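Local coordinates for protein 6-phosphogluconate dehydratase (Shewanella oneidensis, PDB 2GP4) that catalyses the dehydration of 6-phosphogluconate to 2-keto-3-deoxy-6-phosphogluconate, a step of the Entner-Doudoroff pathway, and is captured here without its iron-sulfur cluster, at residues 167-172 with 194-199; 150-155 with 175-180; 489-494 with 523-528. All coordinates share one frame; numbering follows the deposited sequence.

In the fold
All three contacts are largely buried, yet they solve the packing problem by different chemistry. Interaction 1 joins two parallel strands by backbone hydrogen bonds and leucine, phenylalanine and valine side chains. Interaction 2 has no hydrogen bond between its segments and relies on a glycine laid against a helix. These two are neighbours: strand 167-171 runs on into the loop and helix 179-186 used by interaction 2, G172 packs against I177 and V178, and F195 against V178. Interaction 3, its centre about 42 Å from that of interaction 1, again pairs parallel strands, but over a longer run within a larger sheet of the C-terminal family region, and it adds polar side-chain bonds at both ends.

Interaction 1: residues 167-172 with 194-199; sequences GALLLG and LFVPAG
A beta-alpha-beta unit brings L169 and L170 of strand 167-171 beside L194 and F195 of strand 193-195, with helix 179-186 as the connection between the two parallel strands. The pairing is short and strengthens along its length. It starts with a weak bond from L194 N to A168 O (3.4 Å), tightens where L170 N meets L194 O at 3.1 Å, and finishes with V196 N on L170 O at 2.8 Å, nearly straight at 171°. L170 thus gives its N-H and receives at its carbonyl, clasped by the residues before and after its partner F195.

Side chains divide between the two faces of the sheet. On the L170 and F195 face, the leucine lies obliquely over the aromatic ring and makes a CH-pi contact: L170 CD1 sits 3.8 Å from the centroid of the F195 ring, displaced toward the rim. L170 CB already lies by the CD2-CE2 side of the ring; with CG anti to the carbonyl carbon (chi1 -49°), the branch carries CD1 over the face. Helix 179-186 closes over this side through A185, L181 and L182, as expected for the crossover helix of such a unit.

The opposite face carries L169 and L194, both touching V285 of helix 272-287. L169 turns its CD2 branch toward the neighbouring strand, where it meets L194 CB at 4.1 Å. V196, just past the end of the paired strand, is gripped by two leucines: its CG2 branch meets L169 CD2 at 3.8 Å, while L171, lying alongside and pointing the same way, places CD2 3.7 Å from V196 CB.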
ATOM      1  N   GLY A 167      -1.457  24.509  11.009  1.00 37.25           N
ATOM      2  CA  GLY A 167      -1.039  23.483  10.067  1.00 36.77           C
ATOM      3  C   GLY A 167      -0.052  22.561  10.750  1.00 36.35           C
ATOM      4  O   GLY A 167       0.307  22.779  11.908  1.00 36.32           O
ATOM      5  N   ALA A 168       0.401  21.537  10.038  1.00 35.95           N
ATOM      6  CA  ALA A 168       1.306  20.561  10.628  1.00 35.84           C
ATOM      7  C   ALA A 168       2.305  19.969   9.634  1.00 35.82           C
ATOM      8  O   ALA A 168       2.142  20.080   8.416  1.00 35.35           O
ATOM      9  CB  ALA A 168       0.511  19.454  11.325  1.00 35.82           C
ATOM     10  N   LEU A 169       3.351  19.360  10.186  1.00 35.98           N
ATOM     11  CA  LEU A 169       4.351  18.637   9.412  1.00 36.08           C
ATOM     12  C   LEU A 169       4.491  17.213   9.943  1.00 36.51           C
ATOM     13  O   LEU A 169       4.526  16.989  11.153  1.00 36.49           O
ATOM     14  CB  LEU A 169       5.693  19.370   9.448  1.00 35.66           C
ATOM     15  CG  LEU A 169       5.748  20.742   8.765  1.00 35.14           C
ATOM     16  CD1 LEU A 169       7.057  21.458   9.089  1.00 35.11           C
ATOM     17  CD2 LEU A 169       5.571  20.621   7.263  1.00 34.34           C
ATOM     18  N   LEU A 170       4.561  16.251   9.030  1.00 37.18           N
ATOM     19  CA  LEU A 170       4.611  14.844   9.402  1.00 38.02           C
ATOM     20  C   LEU A 170       5.919  14.199   8.944  1.00 38.88           C
ATOM     21  O   LEU A 170       6.244  14.219   7.757  1.00 39.02           O
ATOM     22  CB  LEU A 170       3.392  14.097   8.838  1.00 37.88           C
ATOM     23  CG  LEU A 170       2.004  14.716   9.069  1.00 37.61           C
ATOM     24  CD1 LEU A 170       0.908  13.924   8.374  1.00 37.13           C
ATOM     25  CD2 LEU A 170       1.689  14.856  10.557  1.00 37.66           C
ATOM     26  N   LEU A 171       6.666  13.642   9.897  1.00 39.93           N
ATOM     27  CA  LEU A 171       7.974  13.044   9.630  1.00 40.90           C
ATOM     28  C   LEU A 171       7.910  11.518   9.745  1.00 41.74           C
ATOM     29  O   LEU A 171       8.091  10.963  10.834  1.00 42.10           O
ATOM     30  CB  LEU A 171       9.033  13.603  10.597  1.00 40.68           C
ATOM     31  CG  LEU A 171       9.084  15.089  10.974  1.00 40.64           C
ATOM     32  CD1 LEU A 171      10.213  15.340  11.968  1.00 40.27           C
ATOM     33  CD2 LEU A 171       9.237  16.003   9.766  1.00 40.35           C
ATOM     34  N   GLY A 172       7.659  10.839   8.628  1.00 42.57           N
ATOM     35  CA  GLY A 172       7.430   9.396   8.660  1.00 43.73           C
ATOM     36  C   GLY A 172       8.135   8.577   7.597  1.00 44.62           C
ATOM     37  O   GLY A 172       8.334   9.034   6.468  1.00 44.72           O
ATOM     38  N   LEU A 194       1.878  18.809   5.277  1.00 29.78           N
ATOM     39  CA  LEU A 194       2.812  18.226   4.329  1.00 29.99           C
ATOM     40  C   LEU A 194       3.590  17.116   5.002  1.00 30.16           C
ATOM     41  O   LEU A 194       3.987  17.246   6.165  1.00 30.06           O
ATOM     42  CB  LEU A 194       3.801  19.277   3.817  1.00 29.94           C
ATOM     43  CG  LEU A 194       3.413  20.143   2.620  1.00 30.08           C
ATOM     44  CD1 LEU A 194       2.416  21.233   2.995  1.00 29.67           C
ATOM     45  CD2 LEU A 194       4.665  20.754   2.024  1.00 30.67           C
ATOM     46  N   PHE A 195       3.797  16.026   4.267  1.00 30.33           N
ATOM     47  CA  PHE A 195       4.730  14.990   4.678  1.00 30.84           C
ATOM     48  C   PHE A 195       6.152  15.430   4.324  1.00 31.35           C
ATOM     49  O   PHE A 195       6.394  15.969   3.239  1.00 31.31           O
ATOM     50  CB  PHE A 195       4.390  13.657   4.010  1.00 30.75           C
ATOM     51  CG  PHE A 195       3.261  12.909   4.676  1.00 30.63           C
ATOM     52  CD1 PHE A 195       1.934  13.225   4.397  1.00 30.00           C
ATOM     53  CD2 PHE A 195       3.528  11.878   5.578  1.00 29.97           C
ATOM     54  CE1 PHE A 195       0.891  12.530   5.006  1.00 30.10           C
ATOM     55  CE2 PHE A 195       2.490  11.176   6.191  1.00 29.66           C
ATOM     56  CZ  PHE A 195       1.170  11.503   5.905  1.00 29.90           C
ATOM     57  N   VAL A 196       7.079  15.218   5.255  1.00 31.87           N
ATOM     58  CA  VAL A 196       8.472  15.605   5.080  1.00 32.62           C
ATOM     59  C   VAL A 196       9.354  14.352   5.145  1.00 33.39           C
ATOM     60  O   VAL A 196       9.660  13.857   6.231  1.00 33.50           O
ATOM     61  CB  VAL A 196       8.914  16.649   6.139  1.00 32.53           C
ATOM     62  CG1 VAL A 196      10.317  17.152   5.849  1.00 32.67           C
ATOM     63  CG2 VAL A 196       7.946  17.822   6.188  1.00 32.73           C
ATOM     64  N   PRO A 197       9.752  13.822   3.974  1.00 34.29           N
ATOM     65  CA  PRO A 197      10.505  12.570   3.932  1.00 34.99           C
ATOM     66  C   PRO A 197      11.974  12.743   4.306  1.00 35.82           C
ATOM     67  O   PRO A 197      12.544  13.826   4.130  1.00 36.20           O
ATOM     68  CB  PRO A 197      10.384  12.146   2.472  1.00 35.03           C
ATOM     69  CG  PRO A 197      10.257  13.427   1.730  1.00 34.78           C
ATOM     70  CD  PRO A 197       9.504  14.363   2.624  1.00 34.17           C
ATOM     71  N   ALA A 198      12.574  11.673   4.820  1.00 36.59           N
ATOM     72  CA  ALA A 198      13.990  11.668   5.179  1.00 37.25           C
ATOM     73  C   ALA A 198      14.863  11.287   3.983  1.00 37.65           C
ATOM     74  O   ALA A 198      15.995  11.760   3.851  1.00 37.63           O
ATOM     75  CB  ALA A 198      14.234  10.719   6.336  1.00 37.14           C
ATOM     76  N   GLY A 199      14.320  10.433   3.120  1.00 38.16           N
ATOM     77  CA  GLY A 199      15.056   9.886   1.988  1.00 38.82           C
ATOM     78  C   GLY A 199      15.289   8.395   2.142  1.00 39.36           C
ATOM     79  O   GLY A 199      14.794   7.782   3.093  1.00 39.48           O
TER

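Interaction 2: residues 150-155 with 175-180; sequences EVIAMA and DKIVPG
A153 of helix 145-160 and G180 in the first turn of helix 179-186 bring their backbones together with CA atoms 4.5 Å apart, and the approach is close enough for A153 CA to lie 3.2 Å from G180 O in a CA-H...O contact. Its angle at the hydrogen is 129°, well short of straight, and no conventional hydrogen bond passes between the segments. The methyl group of A153 leans on the same oxygen, with CB 3.5 Å from G180 O.

G180 makes this possible: it has no side chain on the side facing helix 145-160, and I152 occupies that side instead. I152 works with two branches. Its CG2 methyl, anti to the backbone N, presses on the glycine backbone, 3.6 Å from G180 C and 3.8 Å from G180 CA. The other branch runs from CG1 out to CD1, leaves the helix anti to the carbonyl carbon (chi1 -70°), and reaches past the glycine to the loop before it. There CD1 touches I177 CG1 at 3.8 Å, the two isoleucine side chains crossing at about a right angle, and also rests 3.9 Å from K176 O.

The polar side chains at the margins turn elsewhere, K176 NZ to Q137 OE1 and E150 OE1 to the backbone N of S620. V178, at the N-cap position, ends the loop, and P179 opens the helix. Farther along, I152 touches L181 and A153 touches I183. This is glycine-mediated close packing of two helices, set at the N-terminal turn of the crossover helix in the beta-alpha-beta unit formed by strand 167-171, helix 179-186 and strand 193-195.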
ATOM      1  N   GLU A 150      -2.770   1.384  13.622  1.00 17.61           N
ATOM      2  CA  GLU A 150      -3.873   1.919  14.411  1.00 18.07           C
ATOM      3  C   GLU A 150      -3.342   2.718  15.603  1.00 18.07           C
ATOM      4  O   GLU A 150      -3.884   3.788  15.941  1.00 18.08           O
ATOM      5  CB  GLU A 150      -4.817   0.800  14.868  1.00 18.26           C
ATOM      6  CG  GLU A 150      -5.382  -0.063  13.721  1.00 19.14           C
ATOM      7  CD  GLU A 150      -6.289   0.729  12.797  1.00 19.98           C
ATOM      8  OE1 GLU A 150      -7.482   0.883  13.129  1.00 21.26           O
ATOM      9  OE2 GLU A 150      -5.808   1.212  11.747  1.00 20.39           O
ATOM     10  N   VAL A 151      -2.268   2.210  16.213  1.00 17.68           N
ATOM     11  CA  VAL A 151      -1.634   2.879  17.344  1.00 17.40           C
ATOM     12  C   VAL A 151      -1.045   4.224  16.913  1.00 17.34           C
ATOM     13  O   VAL A 151      -1.253   5.225  17.597  1.00 17.24           O
ATOM     14  CB  VAL A 151      -0.574   1.983  18.034  1.00 17.51           C
ATOM     15  CG1 VAL A 151       0.109   2.733  19.182  1.00 16.78           C
ATOM     16  CG2 VAL A 151      -1.212   0.702  18.544  1.00 17.07           C
ATOM     17  N   ILE A 152      -0.337   4.240  15.780  1.00 17.46           N
ATOM     18  CA  ILE A 152       0.234   5.475  15.187  1.00 17.55           C
ATOM     19  C   ILE A 152      -0.854   6.519  14.874  1.00 17.81           C
ATOM     20  O   ILE A 152      -0.684   7.703  15.170  1.00 17.45           O
ATOM     21  CB  ILE A 152       1.084   5.163  13.904  1.00 17.65           C
ATOM     22  CG1 ILE A 152       2.384   4.441  14.283  1.00 17.62           C
ATOM     23  CG2 ILE A 152       1.402   6.437  13.095  1.00 17.01           C
ATOM     24  CD1 ILE A 152       2.982   3.604  13.159  1.00 17.45           C
ATOM     25  N   ALA A 153      -1.957   6.063  14.278  1.00 18.21           N
ATOM     26  CA  ALA A 153      -3.130   6.899  14.019  1.00 19.21           C
ATOM     27  C   ALA A 153      -3.671   7.574  15.286  1.00 19.98           C
ATOM     28  O   ALA A 153      -3.968   8.770  15.287  1.00 19.64           O
ATOM     29  CB  ALA A 153      -4.232   6.076  13.344  1.00 18.84           C
HETATM   30  N   MSE A 154      -3.796   6.797  16.358  1.00 20.98           N
HETATM   31  CA  MSE A 154      -4.288   7.311  17.628  1.00 22.89           C
HETATM   32  C   MSE A 154      -3.284   8.259  18.261  1.00 21.19           C
HETATM   33  O   MSE A 154      -3.662   9.310  18.785  1.00 21.09           O
HETATM   34  CB  MSE A 154      -4.619   6.166  18.589  1.00 22.27           C
HETATM   35  CG  MSE A 154      -5.680   5.248  18.058  1.00 25.10           C
HETATM   36 SE   MSE A 154      -6.081   3.771  19.250  1.00 29.59          SE
HETATM   37  CE  MSE A 154      -7.800   4.366  19.866  1.00 28.99           C
ATOM     38  N   ALA A 155      -2.008   7.886  18.205  1.00 20.50           N
ATOM     39  CA  ALA A 155      -0.940   8.711  18.768  1.00 19.90           C
ATOM     40  C   ALA A 155      -0.825  10.062  18.052  1.00 19.44           C
ATOM     41  O   ALA A 155      -0.504  11.065  18.678  1.00 19.22           O
ATOM     42  CB  ALA A 155       0.393   7.960  18.752  1.00 19.74           C
ATOM     43  N   ASP A 175       5.470   2.310   4.680  1.00 45.05           N
ATOM     44  CA  ASP A 175       4.744   1.038   4.898  1.00 44.36           C
ATOM     45  C   ASP A 175       3.808   0.999   6.110  1.00 43.17           C
ATOM     46  O   ASP A 175       2.593   1.088   5.954  1.00 43.42           O
ATOM     47  CB  ASP A 175       5.699  -0.174   4.894  1.00 44.84           C
ATOM     48  CG  ASP A 175       4.967  -1.512   5.081  1.00 46.67           C
ATOM     49  OD1 ASP A 175       3.899  -1.722   4.456  1.00 48.14           O
ATOM     50  OD2 ASP A 175       5.469  -2.358   5.861  1.00 48.35           O
ATOM     51  N   LYS A 176       4.370   0.826   7.302  1.00 41.52           N
ATOM     52  CA  LYS A 176       3.579   0.813   8.533  1.00 39.92           C
ATOM     53  C   LYS A 176       3.359   2.244   9.029  1.00 38.65           C
ATOM     54  O   LYS A 176       2.247   2.616   9.456  1.00 38.67           O
ATOM     55  CB  LYS A 176       4.215  -0.079   9.613  1.00 40.11           C
ATOM     56  CG  LYS A 176       5.744  -0.037   9.684  1.00 40.65           C
ATOM     57  CD  LYS A 176       6.398  -1.188   8.915  1.00 41.90           C
ATOM     58  CE  LYS A 176       7.824  -0.807   8.496  1.00 43.21           C
ATOM     59  NZ  LYS A 176       8.770  -1.960   8.417  1.00 42.57           N
ATOM     60  N   ILE A 177       4.420   3.043   8.953  1.00 36.42           N
ATOM     61  CA  ILE A 177       4.328   4.465   9.223  1.00 34.87           C
ATOM     62  C   ILE A 177       4.025   5.157   7.897  1.00 33.68           C
ATOM     63  O   ILE A 177       4.416   4.668   6.837  1.00 34.27           O
ATOM     64  CB  ILE A 177       5.621   5.008   9.871  1.00 34.88           C
ATOM     65  CG1 ILE A 177       6.102   4.049  10.964  1.00 35.03           C
ATOM     66  CG2 ILE A 177       5.389   6.389  10.459  1.00 34.38           C
ATOM     67  CD1 ILE A 177       7.444   4.397  11.564  1.00 35.99           C
ATOM     68  N   VAL A 178       3.331   6.287   7.967  1.00 31.53           N
ATOM     69  CA  VAL A 178       2.755   7.004   6.814  1.00 29.21           C
ATOM     70  C   VAL A 178       1.248   6.736   6.757  1.00 27.66           C
ATOM     71  O   VAL A 178       0.481   7.671   6.944  1.00 27.60           O
ATOM     72  CB  VAL A 178       3.459   6.773   5.436  1.00 29.24           C
ATOM     73  CG1 VAL A 178       2.578   7.266   4.302  1.00 28.75           C
ATOM     74  CG2 VAL A 178       4.796   7.480   5.375  1.00 28.96           C
ATOM     75  N   PRO A 179       0.816   5.472   6.525  1.00 26.16           N
ATOM     76  CA  PRO A 179      -0.627   5.247   6.519  1.00 25.17           C
ATOM     77  C   PRO A 179      -1.264   5.566   7.864  1.00 24.21           C
ATOM     78  O   PRO A 179      -2.345   6.159   7.899  1.00 24.05           O
ATOM     79  CB  PRO A 179      -0.748   3.752   6.210  1.00 25.38           C
ATOM     80  CG  PRO A 179       0.523   3.407   5.517  1.00 25.26           C
ATOM     81  CD  PRO A 179       1.540   4.218   6.238  1.00 25.93           C
ATOM     82  N   GLY A 180      -0.590   5.184   8.946  1.00 23.03           N
ATOM     83  CA  GLY A 180      -1.012   5.513  10.301  1.00 22.13           C
ATOM     84  C   GLY A 180      -1.070   7.007  10.541  1.00 21.55           C
ATOM     85  O   GLY A 180      -2.053   7.519  11.076  1.00 21.63           O
TER

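Interaction 3: residues 489-494 with 523-528; sequences DCVVVV and KVALMT
V491, V492 and V493 pair with A525, L526 and M527 in the tightly packed middle of a parallel strand pair, whereas D489 and K523 form its looser, partly exposed end. The axes of segments 490-494 and 524-528 approach to 4.7 Å, 20° from parallel. From the middle to the C-terminal end the backbone bonds are short: V492 N to A525 O at 2.9 Å, M527 N to V492 O at 3.0 Å, and V494 N to M527 O at 2.9 Å, whereas A525 N to C490 O, nearer the open end, stretches to 3.3 Å.

On one face V491 and the selenomethionine M527 cross obliquely. M527 leaves with CG anti to the backbone N (chi1 -166°) and then bends at its last torsion, and its CE folds back to within 3.9 Å of V491 CG1. On the other face V492 and L526 lie side by side, and L526 CD1 touches both V492 CB and V492 O. This face ends in a polar grip, for T528 OG1 donates to V494 O at 2.7 Å while also bonding to G530 N.

At the open end D489 receives K523 N on OD1 at 2.9 Å, a straight bond (174°) that nevertheless arrives from well above the carboxylate plane. The aliphatic start of K523 crosses the carboxylate obliquely, but the chain then bends away, and its NZ bonds to V463 O instead of D489.

Within the larger sheet, strand 490-494 is flanked on its far side by strand 463-471 and strand 524-528 by strand 541-546. L514 of helix 511-519 packs on V492, V524 and L526, while I564 of strand 563-567 meets V491, V493 and M527 on the other face.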
ATOM      1  N   ASP A 489      -0.186 -32.559  -6.679  1.00 26.40           N
ATOM      2  CA  ASP A 489      -1.067 -31.418  -6.895  1.00 25.78           C
ATOM      3  C   ASP A 489      -1.884 -31.189  -5.625  1.00 25.42           C
ATOM      4  O   ASP A 489      -2.478 -32.130  -5.089  1.00 25.46           O
ATOM      5  CB  ASP A 489      -2.003 -31.667  -8.081  1.00 25.84           C
ATOM      6  CG  ASP A 489      -1.262 -31.869  -9.396  1.00 25.88           C
ATOM      7  OD1 ASP A 489      -0.015 -31.814  -9.422  1.00 26.39           O
ATOM      8  OD2 ASP A 489      -1.941 -32.092 -10.414  1.00 26.07           O
ATOM      9  N   CYS A 490      -1.896 -29.950  -5.137  1.00 24.64           N
ATOM     10  CA  CYS A 490      -2.632 -29.606  -3.919  1.00 24.10           C
ATOM     11  C   CYS A 490      -2.819 -28.097  -3.778  1.00 23.56           C
ATOM     12  O   CYS A 490      -2.050 -27.310  -4.330  1.00 23.60           O
ATOM     13  CB  CYS A 490      -1.918 -30.156  -2.675  1.00 24.03           C
ATOM     14  SG  CYS A 490      -0.195 -29.626  -2.524  1.00 24.71           S
ATOM     15  N   VAL A 491      -3.851 -27.698  -3.045  1.00 22.92           N
ATOM     16  CA  VAL A 491      -3.980 -26.314  -2.616  1.00 22.29           C
ATOM     17  C   VAL A 491      -3.687 -26.270  -1.118  1.00 21.84           C
ATOM     18  O   VAL A 491      -4.432 -26.837  -0.321  1.00 21.75           O
ATOM     19  CB  VAL A 491      -5.380 -25.727  -2.948  1.00 22.48           C
ATOM     20  CG1 VAL A 491      -5.512 -24.295  -2.426  1.00 22.14           C
ATOM     21  CG2 VAL A 491      -5.638 -25.769  -4.449  1.00 21.79           C
ATOM     22  N   VAL A 492      -2.581 -25.633  -0.747  1.00 21.44           N
ATOM     23  CA  VAL A 492      -2.213 -25.474   0.664  1.00 21.11           C
ATOM     24  C   VAL A 492      -3.030 -24.340   1.308  1.00 21.00           C
ATOM     25  O   VAL A 492      -2.890 -23.163   0.945  1.00 20.96           O
ATOM     26  CB  VAL A 492      -0.698 -25.219   0.837  1.00 21.38           C
ATOM     27  CG1 VAL A 492      -0.340 -25.006   2.309  1.00 21.56           C
ATOM     28  CG2 VAL A 492       0.112 -26.373   0.255  1.00 21.38           C
ATOM     29  N   VAL A 493      -3.894 -24.717   2.248  1.00 20.46           N
ATOM     30  CA  VAL A 493      -4.767 -23.783   2.947  1.00 19.79           C
ATOM     31  C   VAL A 493      -4.166 -23.454   4.304  1.00 19.68           C
ATOM     32  O   VAL A 493      -3.954 -24.342   5.135  1.00 19.70           O
ATOM     33  CB  VAL A 493      -6.187 -24.377   3.151  1.00 20.23           C
ATOM     34  CG1 VAL A 493      -7.052 -23.469   4.043  1.00 19.51           C
ATOM     35  CG2 VAL A 493      -6.865 -24.647   1.802  1.00 19.53           C
ATOM     36  N   VAL A 494      -3.894 -22.171   4.518  1.00 19.23           N
ATOM     37  CA  VAL A 494      -3.350 -21.689   5.776  1.00 18.72           C
ATOM     38  C   VAL A 494      -4.375 -20.771   6.439  1.00 18.67           C
ATOM     39  O   VAL A 494      -4.616 -19.653   5.983  1.00 18.90           O
ATOM     40  CB  VAL A 494      -2.019 -20.938   5.571  1.00 18.78           C
ATOM     41  CG1 VAL A 494      -1.372 -20.633   6.913  1.00 18.65           C
ATOM     42  CG2 VAL A 494      -1.063 -21.749   4.680  1.00 18.49           C
ATOM     43  N   LYS A 523       1.077 -29.121  -9.610  1.00 26.87           N
ATOM     44  CA  LYS A 523       0.162 -27.991  -9.743  1.00 26.95           C
ATOM     45  C   LYS A 523      -0.292 -27.569  -8.356  1.00 26.16           C
ATOM     46  O   LYS A 523      -1.065 -28.264  -7.703  1.00 26.24           O
ATOM     47  CB  LYS A 523      -1.028 -28.347 -10.645  1.00 26.88           C
ATOM     48  CG  LYS A 523      -0.632 -28.735 -12.071  1.00 27.59           C
ATOM     49  CD  LYS A 523      -1.822 -28.726 -13.029  1.00 28.35           C
ATOM     50  CE  LYS A 523      -2.047 -27.340 -13.673  1.00 31.09           C
ATOM     51  NZ  LYS A 523      -2.501 -26.267 -12.723  1.00 30.60           N
ATOM     52  N   VAL A 524       0.210 -26.431  -7.899  1.00 25.73           N
ATOM     53  CA  VAL A 524       0.019 -26.028  -6.511  1.00 25.32           C
ATOM     54  C   VAL A 524      -0.463 -24.590  -6.376  1.00 25.22           C
ATOM     55  O   VAL A 524      -0.154 -23.746  -7.214  1.00 25.03           O
ATOM     56  CB  VAL A 524       1.311 -26.224  -5.673  1.00 25.09           C
ATOM     57  CG1 VAL A 524       1.611 -27.699  -5.509  1.00 25.50           C
ATOM     58  CG2 VAL A 524       2.500 -25.489  -6.300  1.00 24.51           C
ATOM     59  N   ALA A 525      -1.215 -24.325  -5.312  1.00 25.21           N
ATOM     60  CA  ALA A 525      -1.680 -22.974  -5.010  1.00 25.24           C
ATOM     61  C   ALA A 525      -1.784 -22.744  -3.514  1.00 25.47           C
ATOM     62  O   ALA A 525      -1.872 -23.695  -2.732  1.00 25.55           O
ATOM     63  CB  ALA A 525      -3.009 -22.697  -5.681  1.00 24.93           C
ATOM     64  N   LEU A 526      -1.746 -21.469  -3.131  1.00 25.82           N
ATOM     65  CA  LEU A 526      -1.914 -21.045  -1.753  1.00 26.19           C
ATOM     66  C   LEU A 526      -3.266 -20.393  -1.564  1.00 26.38           C
ATOM     67  O   LEU A 526      -3.730 -19.657  -2.426  1.00 26.31           O
ATOM     68  CB  LEU A 526      -0.850 -20.022  -1.363  1.00 26.14           C
ATOM     69  CG  LEU A 526       0.484 -20.429  -0.741  1.00 26.76           C
ATOM     70  CD1 LEU A 526       0.304 -21.510   0.323  1.00 27.32           C
ATOM     71  CD2 LEU A 526       1.455 -20.855  -1.805  1.00 27.52           C
HETATM   72  N   MSE A 527      -3.883 -20.662  -0.419  1.00 26.66           N
HETATM   73  CA  MSE A 527      -5.069 -19.943   0.001  1.00 27.03           C
HETATM   74  C   MSE A 527      -4.953 -19.623   1.484  1.00 25.92           C
HETATM   75  O   MSE A 527      -4.796 -20.520   2.309  1.00 25.71           O
HETATM   76  CB  MSE A 527      -6.332 -20.751  -0.285  1.00 26.70           C
HETATM   77  CG  MSE A 527      -7.611 -19.931  -0.174  1.00 27.91           C
HETATM   78 SE   MSE A 527      -9.193 -21.038  -0.404  1.00 30.45          SE
HETATM   79  CE  MSE A 527      -8.605 -21.933  -2.020  1.00 29.17           C
ATOM     80  N   THR A 528      -5.014 -18.337   1.816  1.00 25.18           N
ATOM     81  CA  THR A 528      -4.936 -17.918   3.212  1.00 24.66           C
ATOM     82  C   THR A 528      -5.838 -16.724   3.507  1.00 24.38           C
ATOM     83  O   THR A 528      -6.121 -15.907   2.624  1.00 24.22           O
ATOM     84  CB  THR A 528      -3.464 -17.636   3.661  1.00 24.65           C
ATOM     85  OG1 THR A 528      -3.424 -17.402   5.074  1.00 23.76           O
ATOM     86  CG2 THR A 528      -2.863 -16.437   2.916  1.00 24.26           C
TER